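Local coordinates for protein SusD homolog (Bacteroides thetaiotaomicron, PDB 3SGH) that is a SusD-like outer-membrane lipoprotein that probably binds sugars at the cell surface for uptake by the bacterium, at residues Ser257-Gly261 and Tyr262-Arg266; Thr412-Trp415 and Ile416-Pro420; Thr142-His145 and Ala146-Asp149; Asn189-Lys192 and Leu193-Ile197; Asn61-Tyr65 and Tyr66-Glu70. One frame throughout, in Å; residues are numbered along the deposited sequence.

How the interactions relate
All five contacts are local and follow one another along the chain; none nests in or crosses another. Interaction 5 comes first, closing a turn in the loop that leads from strand 50-52 to helix 70-73. Interaction 3 lies within helix 140-162 and interaction 4 within helix 181-198; the two helices pack on each other there, the contact centres about 12 Å apart. Interaction 1 finishes helix 253-261 and leads to helix 267-270, and interaction 2 finishes helix 403-417. These two helix ends also touch, again about 12 Å between centres. Interactions 1 and 3 lie on opposite sides of the chain's centre, about 38 Å apart, while interaction 5 touches none of the others.

Interaction 1: residues Ser257-Gly261 and Tyr262-Arg266; sequences SYMNG and YNDPR
The ring of Tyr262 is met at a slant by the carbonyl of Tyr258, whose O lies 3.5 Å from Tyr262 CG. The other flat groups are a carboxylate and a guanidinium: Asp264 sits at the edge of the Arg266 guanidinium, in its plane, and Met259 CE touches the carboxylate carbon, Asp264 CG, at 3.6 Å. Arg266 grips side-on with two nitrogens. NE reaches Asp264 OD1 on its syn lone pair at 2.9 Å, almost straight (174°), while NH2 forms the salt bridge to OD2. OD1 also takes Arg266 N on its anti lone pair, a capping bond, so one oxygen serves both backbone and side chain. Asp264 CG lies opposite the backbone N across chi1 (-162°), which points the carboxylate to the N-H of Arg266 and to its guanidinium. With an alanine here, the Arg266 guanidinium would probably lose its charge mate and Arg266 N its cap, and the methyl of Met259 part of its packing. The backbone closes helix 253-261 as a Schellman motif: Asn263 has positive phi, Asp264 N donates to Met259 O (2.9 Å), and Asn263 N donates to Asn260 O (3.1 Å) from above the carbonyl plane. Around this turn, Arg266 also bonds to Ser351 of helix 340-354 and Gln413 of helix 403-417, and Tyr262 OH reaches Ile393 O. Tyr262 and Arg266 pack on Tyr363 of helix 360-364 and on Ile416 of helix 403-417, and Met259 on Tyr270 of helix 267-270.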
# COMPACT_ATOMS: atom_id res chain seq x y z
N SER A 257 -6.83 -6.28 -16.36
CA SER A 257 -6.18 -6.80 -17.59
C SER A 257 -5.10 -7.85 -17.32
O SER A 257 -5.00 -8.88 -18.03
CB SER A 257 -5.58 -5.64 -18.40
OG SER A 257 -6.64 -4.85 -18.90
N TYR A 258 -4.27 -7.64 -16.30
CA TYR A 258 -3.32 -8.70 -15.97
C TYR A 258 -4.08 -10.00 -15.63
O TYR A 258 -3.77 -11.09 -16.13
CB TYR A 258 -2.48 -8.32 -14.76
CG TYR A 258 -1.16 -7.57 -15.03
CD1 TYR A 258 -1.12 -6.23 -15.35
CD2 TYR A 258 0.04 -8.25 -14.92
CE1 TYR A 258 0.12 -5.57 -15.53
CE2 TYR A 258 1.23 -7.61 -15.08
CZ TYR A 258 1.27 -6.28 -15.40
OH TYR A 258 2.50 -5.68 -15.51
N MSE A 259 -5.09 -9.88 -14.78
CA MSE A 259 -5.88 -11.03 -14.34
C MSE A 259 -6.76 -11.68 -15.44
O MSE A 259 -6.92 -12.90 -15.45
CB MSE A 259 -6.69 -10.62 -13.12
CG MSE A 259 -5.79 -10.33 -11.92
SE MSE A 259 -6.79 -9.77 -10.37
CE MSE A 259 -7.46 -11.53 -9.84
N ASN A 260 -7.25 -10.89 -16.39
CA ASN A 260 -7.97 -11.44 -17.55
C ASN A 260 -7.01 -12.30 -18.42
O ASN A 260 -7.37 -13.40 -18.84
CB ASN A 260 -8.60 -10.34 -18.40
CG ASN A 260 -9.94 -9.84 -17.86
OD1 ASN A 260 -10.63 -10.55 -17.13
ND2 ASN A 260 -10.34 -8.64 -18.29
N GLY A 261 -5.80 -11.80 -18.63
CA GLY A 261 -4.79 -12.52 -19.42
C GLY A 261 -4.46 -13.85 -18.78
O GLY A 261 -4.27 -14.84 -19.49
N TYR A 262 -4.43 -13.87 -17.44
CA TYR A 262 -4.14 -15.09 -16.66
C TYR A 262 -5.34 -16.00 -16.37
O TYR A 262 -5.18 -17.03 -15.69
CB TYR A 262 -3.56 -14.70 -15.30
CG TYR A 262 -2.17 -14.09 -15.30
CD1 TYR A 262 -1.23 -14.40 -16.29
CD2 TYR A 262 -1.75 -13.25 -14.26
CE1 TYR A 262 0.05 -13.87 -16.24
CE2 TYR A 262 -0.49 -12.74 -14.19
CZ TYR A 262 0.42 -13.05 -15.17
OH TYR A 262 1.68 -12.54 -15.07
N ASN A 263 -6.52 -15.65 -16.91
CA ASN A 263 -7.79 -16.32 -16.57
C ASN A 263 -7.87 -16.55 -15.08
O ASN A 263 -8.25 -17.62 -14.62
CB ASN A 263 -7.95 -17.63 -17.36
CG ASN A 263 -8.00 -17.38 -18.85
OD1 ASN A 263 -8.70 -16.47 -19.29
ND2 ASN A 263 -7.27 -18.17 -19.62
N ASP A 264 -7.53 -15.51 -14.32
CA ASP A 264 -7.24 -15.65 -12.88
C ASP A 264 -8.52 -15.95 -12.11
O ASP A 264 -9.46 -15.15 -12.15
CB ASP A 264 -6.58 -14.36 -12.36
CG ASP A 264 -5.86 -14.54 -11.04
OD1 ASP A 264 -6.48 -15.05 -10.05
OD2 ASP A 264 -4.67 -14.15 -10.95
N PRO A 265 -8.53 -17.06 -11.39
CA PRO A 265 -9.75 -17.42 -10.68
C PRO A 265 -10.10 -16.53 -9.51
O PRO A 265 -11.19 -16.64 -8.97
CB PRO A 265 -9.49 -18.85 -10.18
CG PRO A 265 -8.13 -19.20 -10.52
CD PRO A 265 -7.49 -18.11 -11.31
N ARG A 266 -9.18 -15.65 -9.12
CA ARG A 266 -9.53 -14.66 -8.11
C ARG A 266 -10.42 -13.54 -8.62
O ARG A 266 -10.91 -12.77 -7.80
CB ARG A 266 -8.26 -14.09 -7.48
CG ARG A 266 -7.57 -15.13 -6.60
CD ARG A 266 -6.15 -14.64 -6.23
NE ARG A 266 -5.31 -14.69 -7.41
CZ ARG A 266 -3.98 -14.64 -7.38
NH1 ARG A 266 -3.32 -14.46 -6.22
NH2 ARG A 266 -3.32 -14.76 -8.51

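Interaction 2: residues Thr412-Trp415 and Ile416-Pro420; sequences TQKW and IACYP
Lys414 and Cys418 meet at the C-terminal end of helix 403-417, where the last turn gives way to an inverse gamma turn centred on Cys418. The final helical bond runs from Cys418 N to Lys414 O, 2.9 Å; just before it, Ala417 N donates to Gln413 O and Ile416 N to Thr412 O. The gamma turn itself is closed by a weak bond from Tyr419 N to Ala417 O. Water 1 bridges a carbonyl of the last turn and one just past it, donating to Trp415 O at 2.8 Å and to Cys418 O at 2.6 Å. Among the side chains, Ile416 does most of the touching. Its CG1 is trans to the carbonyl carbon (chi1 -69°), which lays this branch against Thr412 O of the preceding turn, 3.4 Å away, with the neighbouring Trp415 CE3 at 4.1 Å. Beyond it, CD1 runs alongside the end of Gln413, whose NE2 is 3.9 Å away and whose amide is held by Tyr363 OH. On another side of the helix the thiol of Cys418 lies 4.2 Å from Lys414 CG, near the foot of an extended chain that ends in a salt bridge with Asp428. Trp415 donates its NE1 to Ser47 O. Past the turn, Tyr419 stacks on Tyr270, and Pro420 CD lies over the rim of one face of the Tyr419 ring, 3.9 Å above its plane, after a cis peptide bond. With Tyr258 of helix 253-261 on Thr412, and Phe324 and Ser351 of helices 319-331 and 340-354 on Ala417, this is a buried helix terminus unwinding through a gamma turn within the alpha-alpha superhelix.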
# COMPACT_ATOMS: atom_id res chain seq x y z
N THR A 412 4.85 -9.33 -9.48
CA THR A 412 3.53 -9.36 -10.13
C THR A 412 2.49 -10.17 -9.33
O THR A 412 1.36 -9.69 -9.10
CB THR A 412 3.63 -9.85 -11.59
OG1 THR A 412 4.53 -8.99 -12.30
CG2 THR A 412 2.24 -9.82 -12.30
N GLN A 413 2.82 -11.41 -8.95
CA GLN A 413 1.90 -12.20 -8.11
C GLN A 413 1.73 -11.55 -6.72
O GLN A 413 0.65 -11.57 -6.15
CB GLN A 413 2.33 -13.66 -8.00
CG GLN A 413 2.15 -14.40 -9.30
CD GLN A 413 0.67 -14.57 -9.68
OE1 GLN A 413 -0.16 -14.67 -8.82
NE2 GLN A 413 0.37 -14.55 -10.96
N LYS A 414 2.78 -10.94 -6.20
CA LYS A 414 2.63 -10.24 -4.92
C LYS A 414 1.59 -9.12 -5.05
O LYS A 414 0.75 -8.90 -4.14
CB LYS A 414 3.95 -9.65 -4.47
CG LYS A 414 3.88 -8.82 -3.20
CD LYS A 414 5.25 -8.13 -2.98
CE LYS A 414 5.29 -7.18 -1.83
NZ LYS A 414 6.55 -6.40 -1.82
N TRP A 415 1.68 -8.39 -6.16
CA TRP A 415 0.80 -7.25 -6.43
C TRP A 415 -0.65 -7.70 -6.60
O TRP A 415 -1.55 -7.09 -6.03
CB TRP A 415 1.33 -6.52 -7.64
CG TRP A 415 0.39 -5.53 -8.23
CD1 TRP A 415 -0.05 -4.37 -7.67
CD2 TRP A 415 -0.15 -5.60 -9.54
NE1 TRP A 415 -0.84 -3.69 -8.59
CE2 TRP A 415 -0.94 -4.45 -9.73
CE3 TRP A 415 -0.07 -6.53 -10.58
CZ2 TRP A 415 -1.62 -4.22 -10.91
CZ3 TRP A 415 -0.71 -6.26 -11.76
CH2 TRP A 415 -1.47 -5.14 -11.91
N ILE A 416 -0.85 -8.85 -7.26
CA ILE A 416 -2.19 -9.38 -7.41
C ILE A 416 -2.73 -9.83 -6.06
O ILE A 416 -3.87 -9.55 -5.72
CB ILE A 416 -2.22 -10.58 -8.39
CG1 ILE A 416 -1.92 -10.06 -9.77
CG2 ILE A 416 -3.60 -11.27 -8.40
CD1 ILE A 416 -1.64 -11.22 -10.83
N ALA A 417 -1.87 -10.44 -5.25
CA ALA A 417 -2.26 -10.97 -3.94
C ALA A 417 -2.63 -9.87 -2.93
O ALA A 417 -3.60 -10.03 -2.16
CB ALA A 417 -1.16 -11.86 -3.35
N CYS A 418 -1.84 -8.79 -2.88
CA CYS A 418 -2.04 -7.74 -1.88
C CYS A 418 -3.07 -6.79 -2.43
O CYS A 418 -2.73 -5.78 -3.02
CB CYS A 418 -0.72 -7.05 -1.59
SG CYS A 418 0.49 -8.23 -0.81
N TYR A 419 -4.35 -7.16 -2.28
CA TYR A 419 -5.45 -6.44 -2.90
C TYR A 419 -6.64 -6.36 -1.96
O TYR A 419 -7.00 -7.39 -1.32
CB TYR A 419 -5.91 -7.13 -4.22
CG TYR A 419 -7.26 -6.65 -4.71
CD1 TYR A 419 -7.36 -5.51 -5.53
CD2 TYR A 419 -8.44 -7.32 -4.37
CE1 TYR A 419 -8.56 -5.03 -5.93
CE2 TYR A 419 -9.66 -6.83 -4.78
CZ TYR A 419 -9.71 -5.70 -5.57
OH TYR A 419 -10.90 -5.21 -5.97
N PRO A 420 -7.28 -5.17 -1.89
CA PRO A 420 -6.88 -3.86 -2.37
C PRO A 420 -5.84 -3.24 -1.42
O PRO A 420 -6.05 -3.24 -0.22
CB PRO A 420 -8.18 -3.03 -2.35
CG PRO A 420 -9.17 -3.84 -1.62
CD PRO A 420 -8.57 -5.10 -1.16
O HOH W 1 -0.69 -4.95 -4.45

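Interaction 3: residues Thr142-His145 and Ala146-Asp149; sequences TVWH and AMFD
Two torsions of Met147, a selenomethionine, bring its methyl back over the Trp144 indole: chi1 (-67°) swings CG to the side of the backbone N, and the bend at chi3 (-68°) then folds CE toward the preceding turn. CE comes to rest over one face of the indole, 3.7 Å above the plane and nearer its rim than its middle; from the centroid of the six-membered ring it is 4.0 Å away, a CH-pi contact. Its closest indole atoms include Trp144 CD2 at 3.8 Å. Val143 closes the other flank, running alongside Met147 with CG2 4.0 Å from CE. The same bent chain also lies near the backbone, Met147 CG being 3.2 Å from Val143 O. Phe148 follows one position later: its CD2 is 3.1 Å from Trp144 O, which already accepts from Phe148 N, and the ring turns its edge to His145 CA. Regular helical bonds underlie all of this, Met147 N to Val143 O at 2.9 Å among them. Helix 140-162 lies here against two others: Met147 packs on Met113 of helix 100-120, and Trp144 and Phe148 on Met195 of helix 181-198, while Trp491 meets the indole with the ring planes steeply inclined. His145, on a more exposed side, stacks on Tyr206 and hydrogen-bonds to Glu203, a carboxylate that would probably favour a protonated imidazole. The buried side, by contrast, is held by dispersion and the weak attraction of a methyl for a pi face, so its cohesion depends on shape more than on charge.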
# COMPACT_ATOMS: atom_id res chain seq x y z
N THR A 142 17.09 9.10 8.22
CA THR A 142 16.94 9.24 9.66
C THR A 142 15.61 8.71 10.11
O THR A 142 15.53 7.98 11.10
CB THR A 142 17.13 10.73 10.09
OG1 THR A 142 18.50 11.10 9.84
CG2 THR A 142 16.82 10.92 11.56
N VAL A 143 14.55 9.07 9.39
CA VAL A 143 13.20 8.60 9.80
C VAL A 143 13.05 7.09 9.59
O VAL A 143 12.51 6.43 10.44
CB VAL A 143 12.02 9.39 9.17
CG1 VAL A 143 11.93 9.25 7.65
CG2 VAL A 143 10.74 8.99 9.84
N TRP A 144 13.56 6.53 8.50
CA TRP A 144 13.47 5.08 8.33
C TRP A 144 14.20 4.37 9.47
O TRP A 144 13.67 3.43 10.07
CB TRP A 144 13.98 4.68 6.95
CG TRP A 144 12.91 4.92 5.87
CD1 TRP A 144 12.82 6.00 5.05
CD2 TRP A 144 11.76 4.11 5.57
NE1 TRP A 144 11.76 5.90 4.24
CE2 TRP A 144 11.05 4.77 4.54
CE3 TRP A 144 11.28 2.90 6.05
CZ2 TRP A 144 9.90 4.24 3.97
CZ3 TRP A 144 10.10 2.39 5.52
CH2 TRP A 144 9.42 3.06 4.51
N HIS A 145 15.41 4.80 9.77
CA HIS A 145 16.17 4.17 10.89
C HIS A 145 15.49 4.35 12.25
O HIS A 145 15.37 3.37 13.03
CB HIS A 145 17.61 4.66 10.92
CG HIS A 145 18.46 4.11 9.82
ND1 HIS A 145 19.80 3.84 9.99
CD2 HIS A 145 18.19 3.82 8.53
CE1 HIS A 145 20.30 3.39 8.86
NE2 HIS A 145 19.35 3.38 7.95
N ALA A 146 15.00 5.56 12.52
CA ALA A 146 14.24 5.83 13.74
C ALA A 146 13.01 4.94 13.86
O ALA A 146 12.75 4.45 14.95
CB ALA A 146 13.82 7.30 13.82
N MSE A 147 12.28 4.76 12.75
CA MSE A 147 11.08 3.92 12.76
C MSE A 147 11.44 2.45 13.00
O MSE A 147 10.73 1.79 13.77
CB MSE A 147 10.21 4.09 11.49
CG MSE A 147 9.60 5.43 11.37
SE MSE A 147 8.36 5.56 9.90
CE MSE A 147 9.72 5.41 8.51
N PHE A 148 12.52 1.94 12.41
CA PHE A 148 13.00 0.58 12.73
C PHE A 148 13.31 0.45 14.24
O PHE A 148 12.93 -0.54 14.88
CB PHE A 148 14.24 0.18 11.90
CG PHE A 148 13.94 -0.30 10.49
CD1 PHE A 148 13.32 -1.52 10.29
CD2 PHE A 148 14.27 0.48 9.37
CE1 PHE A 148 13.02 -1.98 9.04
CE2 PHE A 148 14.00 0.01 8.11
CZ PHE A 148 13.37 -1.22 7.93
N ASP A 149 13.98 1.46 14.79
CA ASP A 149 14.28 1.47 16.23
C ASP A 149 13.02 1.39 17.11
O ASP A 149 12.97 0.61 18.07
CB ASP A 149 15.15 2.67 16.61
CG ASP A 149 16.54 2.62 15.97
OD1 ASP A 149 16.97 1.55 15.51
OD2 ASP A 149 17.20 3.69 15.92

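Interaction 4: residues Asn189-Lys192 and Leu193-Ile197; sequences NTLK and LRMAI
Leu191 and Met195, one turn apart on helix 181-198 of the alpha-alpha superhelix, cross obliquely. Leu191 CG sits trans to the backbone N (chi1 180°), whereas Met195, a selenomethionine, has its CG on the N side, and the two chains therefore converge. The selenium comes 3.9 Å from Leu191 CG, and Met195 CG is 4.1 Å from the branch methyl Leu191 CD1. Beyond the selenium, the bend at chi3 carries the methyl away from Leu191. Arg194 approaches Leu191 from another direction: CD1 lies at a slant to the guanidinium, 4.4 Å from Arg194 NH1, a loose approach. The charge is met outside the helix, by Glu321 in a salt bridge with NE and by Tyr111 OH with NH1. Lys192 leaves the helix on a different side with its chain fully extended, carrying NZ to a pair of carboxylates, Asp152 and Glu213, which would probably stabilise the charged ammonium in this buried place. Leu193 fills the side facing Ala211 of helix 204-217 and Leu325 of helix 319-331. Beneath the side chains run ordinary helical bonds, such as Arg194 N to Thr190 O at 2.8 Å. Leu191 O is pressed closely: it accepts Met195 N at 2.9 Å with an N-H...O angle of 169°, while Met195 CG lies 3.1 Å from the same oxygen.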
# COMPACT_ATOMS: atom_id res chain seq x y z
N ASN A 189 6.65 -7.99 12.87
CA ASN A 189 7.80 -8.52 12.11
C ASN A 189 7.58 -8.49 10.62
O ASN A 189 8.52 -8.25 9.86
CB ASN A 189 8.17 -9.92 12.60
CG ASN A 189 8.98 -9.86 13.89
OD1 ASN A 189 10.06 -9.27 13.92
ND2 ASN A 189 8.46 -10.45 14.97
N THR A 190 6.34 -8.66 10.18
CA THR A 190 6.05 -8.64 8.75
C THR A 190 6.17 -7.19 8.25
O THR A 190 6.68 -6.93 7.15
CB THR A 190 4.65 -9.21 8.42
OG1 THR A 190 4.52 -10.54 8.94
CG2 THR A 190 4.40 -9.24 6.92
N LEU A 191 5.74 -6.25 9.07
CA LEU A 191 5.94 -4.82 8.75
C LEU A 191 7.40 -4.47 8.70
O LEU A 191 7.86 -3.76 7.76
CB LEU A 191 5.30 -3.94 9.82
CG LEU A 191 5.42 -2.42 9.65
CD1 LEU A 191 4.82 -1.92 8.32
CD2 LEU A 191 4.79 -1.69 10.86
N LYS A 192 8.14 -4.99 9.66
CA LYS A 192 9.59 -4.81 9.68
C LYS A 192 10.18 -5.34 8.38
O LYS A 192 10.99 -4.68 7.75
CB LYS A 192 10.22 -5.49 10.88
CG LYS A 192 11.74 -5.31 11.00
CD LYS A 192 12.20 -5.86 12.37
CE LYS A 192 13.70 -5.80 12.53
NZ LYS A 192 14.17 -6.20 13.89
N LEU A 193 9.73 -6.50 7.93
CA LEU A 193 10.22 -7.07 6.66
C LEU A 193 9.80 -6.24 5.43
O LEU A 193 10.63 -6.02 4.52
CB LEU A 193 9.78 -8.52 6.52
CG LEU A 193 10.24 -9.28 5.30
CD1 LEU A 193 11.77 -9.27 5.23
CD2 LEU A 193 9.71 -10.72 5.35
N ARG A 194 8.55 -5.77 5.42
CA ARG A 194 8.08 -4.84 4.34
C ARG A 194 8.97 -3.62 4.23
O ARG A 194 9.44 -3.24 3.12
CB ARG A 194 6.66 -4.38 4.60
CG ARG A 194 6.16 -3.38 3.55
CD ARG A 194 4.87 -2.69 4.00
NE ARG A 194 3.72 -3.57 3.96
CZ ARG A 194 2.48 -3.20 4.32
NH1 ARG A 194 2.25 -1.96 4.79
NH2 ARG A 194 1.48 -4.04 4.27
N MSE A 195 9.24 -3.00 5.38
CA MSE A 195 10.10 -1.82 5.45
C MSE A 195 11.52 -2.10 4.96
O MSE A 195 12.10 -1.30 4.17
CB MSE A 195 10.06 -1.23 6.88
CG MSE A 195 8.66 -0.79 7.23
SE MSE A 195 8.58 -0.22 9.10
CE MSE A 195 10.05 1.00 9.08
N ALA A 196 12.07 -3.23 5.40
CA ALA A 196 13.42 -3.65 5.03
C ALA A 196 13.53 -3.81 3.51
O ALA A 196 14.45 -3.31 2.89
CB ALA A 196 13.79 -4.97 5.73
N ILE A 197 12.58 -4.52 2.91
CA ILE A 197 12.55 -4.69 1.44
C ILE A 197 12.43 -3.32 0.76
O ILE A 197 13.13 -3.04 -0.21
CB ILE A 197 11.40 -5.65 1.00
CG1 ILE A 197 11.82 -7.12 1.34
CG2 ILE A 197 11.05 -5.45 -0.54
CD1 ILE A 197 12.92 -7.71 0.38

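Interaction 5: residues Asn61-Tyr65 and Tyr66-Glu70; sequences NIFAY and YNASE
Asn61 and Asn67 join side chain to side chain across a tight loop between strand 50-52 and helix 70-73. Asn67 ND2 donates in its own amide plane to Asn61 OD1 at 2.7 Å, yet stands above the plane of that carbonyl, the two amide planes meeting at 64°. Asn67 OD1 is taken by Asn445. Between Asn61 and Asn67 the backbone turns sharply: Ile62 O accepts Tyr65 N and Asn67 N (3.1 Å) from opposite faces of its plane, and Tyr66 N donates to Phe63 O at 2.8 Å, closing a type I beta turn over Phe63-Tyr66. Positive phi at Tyr66 (73°) then reverses the chain, bringing Ala68 CB squarely over the centre of the Phe63 ring, 3.7 Å above it, as a CH-pi contact. The Tyr66 ring lays one face on Tyr65 CA, and its OH bonds to Ala440 N. Replaced by an alanine, Tyr66 would no longer reach Ala440 N and is likely to leave that amide without its mate and Tyr65 CA without its cover. Water 2 ties Asn61 O (3.0 Å) to Ser69 N (2.8 Å), and Ser69, as N-cap of helix 70-73, accepts His72 N on its OG.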
# COMPACT_ATOMS: atom_id res chain seq x y z
N ASN A 61 -6.43 18.11 -14.25
CA ASN A 61 -5.54 18.58 -13.17
C ASN A 61 -5.93 17.89 -11.87
O ASN A 61 -6.43 18.48 -10.92
CB ASN A 61 -5.56 20.10 -13.07
CG ASN A 61 -4.81 20.72 -14.22
OD1 ASN A 61 -3.65 20.39 -14.44
ND2 ASN A 61 -5.49 21.55 -15.02
N ILE A 62 -5.60 16.61 -11.86
CA ILE A 62 -5.95 15.67 -10.78
C ILE A 62 -4.85 14.65 -10.65
O ILE A 62 -3.94 14.59 -11.51
CB ILE A 62 -7.33 14.97 -11.02
CG1 ILE A 62 -7.36 14.19 -12.33
CG2 ILE A 62 -8.53 15.99 -10.93
CD1 ILE A 62 -8.68 13.49 -12.64
N PHE A 63 -4.88 13.86 -9.58
CA PHE A 63 -3.82 12.88 -9.33
C PHE A 63 -3.57 11.98 -10.53
O PHE A 63 -2.44 11.61 -10.80
CB PHE A 63 -4.17 11.98 -8.11
CG PHE A 63 -3.61 12.45 -6.79
CD1 PHE A 63 -2.24 12.60 -6.62
CD2 PHE A 63 -4.44 12.73 -5.72
CE1 PHE A 63 -1.71 13.01 -5.40
CE2 PHE A 63 -3.90 13.11 -4.52
CZ PHE A 63 -2.55 13.27 -4.37
N ALA A 64 -4.64 11.57 -11.21
CA ALA A 64 -4.49 10.51 -12.24
C ALA A 64 -3.55 10.90 -13.34
O ALA A 64 -2.96 10.03 -13.98
CB ALA A 64 -5.86 10.10 -12.83
N TYR A 65 -3.43 12.22 -13.58
CA TYR A 65 -2.49 12.73 -14.60
C TYR A 65 -1.29 13.47 -13.95
O TYR A 65 -0.59 14.28 -14.59
CB TYR A 65 -3.24 13.65 -15.58
CG TYR A 65 -4.53 13.12 -16.16
CD1 TYR A 65 -5.72 13.24 -15.48
CD2 TYR A 65 -4.58 12.54 -17.44
CE1 TYR A 65 -6.92 12.84 -16.03
CE2 TYR A 65 -5.72 12.11 -17.98
CZ TYR A 65 -6.93 12.26 -17.29
OH TYR A 65 -8.15 11.86 -17.83
N TYR A 66 -1.09 13.19 -12.66
CA TYR A 66 0.08 13.60 -11.92
C TYR A 66 0.10 15.07 -11.62
O TYR A 66 1.14 15.62 -11.46
CB TYR A 66 1.37 13.22 -12.66
CG TYR A 66 1.38 11.83 -13.28
CD1 TYR A 66 0.85 10.72 -12.63
CD2 TYR A 66 1.90 11.64 -14.55
CE1 TYR A 66 0.84 9.46 -13.24
CE2 TYR A 66 1.90 10.38 -15.15
CZ TYR A 66 1.40 9.31 -14.50
OH TYR A 66 1.39 8.08 -15.16
N ASN A 67 -1.07 15.71 -11.54
CA ASN A 67 -1.09 17.14 -11.28
C ASN A 67 -2.25 17.55 -10.36
O ASN A 67 -3.07 18.44 -10.68
CB ASN A 67 -1.14 17.92 -12.60
CG ASN A 67 -0.62 19.32 -12.46
OD1 ASN A 67 0.46 19.52 -11.92
ND2 ASN A 67 -1.39 20.30 -12.95
N ALA A 68 -2.31 16.90 -9.21
CA ALA A 68 -3.32 17.23 -8.19
C ALA A 68 -3.22 18.64 -7.66
O ALA A 68 -2.13 19.23 -7.55
CB ALA A 68 -3.25 16.26 -7.00
N SER A 69 -4.38 19.14 -7.25
CA SER A 69 -4.51 20.36 -6.47
C SER A 69 -3.76 20.27 -5.16
O SER A 69 -3.45 19.20 -4.69
CB SER A 69 -5.99 20.63 -6.17
OG SER A 69 -6.51 19.65 -5.28
N GLU A 70 -3.46 21.41 -4.56
CA GLU A 70 -2.83 21.43 -3.24
C GLU A 70 -3.68 20.68 -2.23
O GLU A 70 -3.14 19.91 -1.46
CB GLU A 70 -2.64 22.85 -2.77
CG GLU A 70 -1.62 23.63 -3.61
CD GLU A 70 -1.35 25.06 -3.11
OE1 GLU A 70 -1.95 25.48 -2.09
OE2 GLU A 70 -0.56 25.81 -3.77
O HOH W 2 -6.66 17.69 -8.04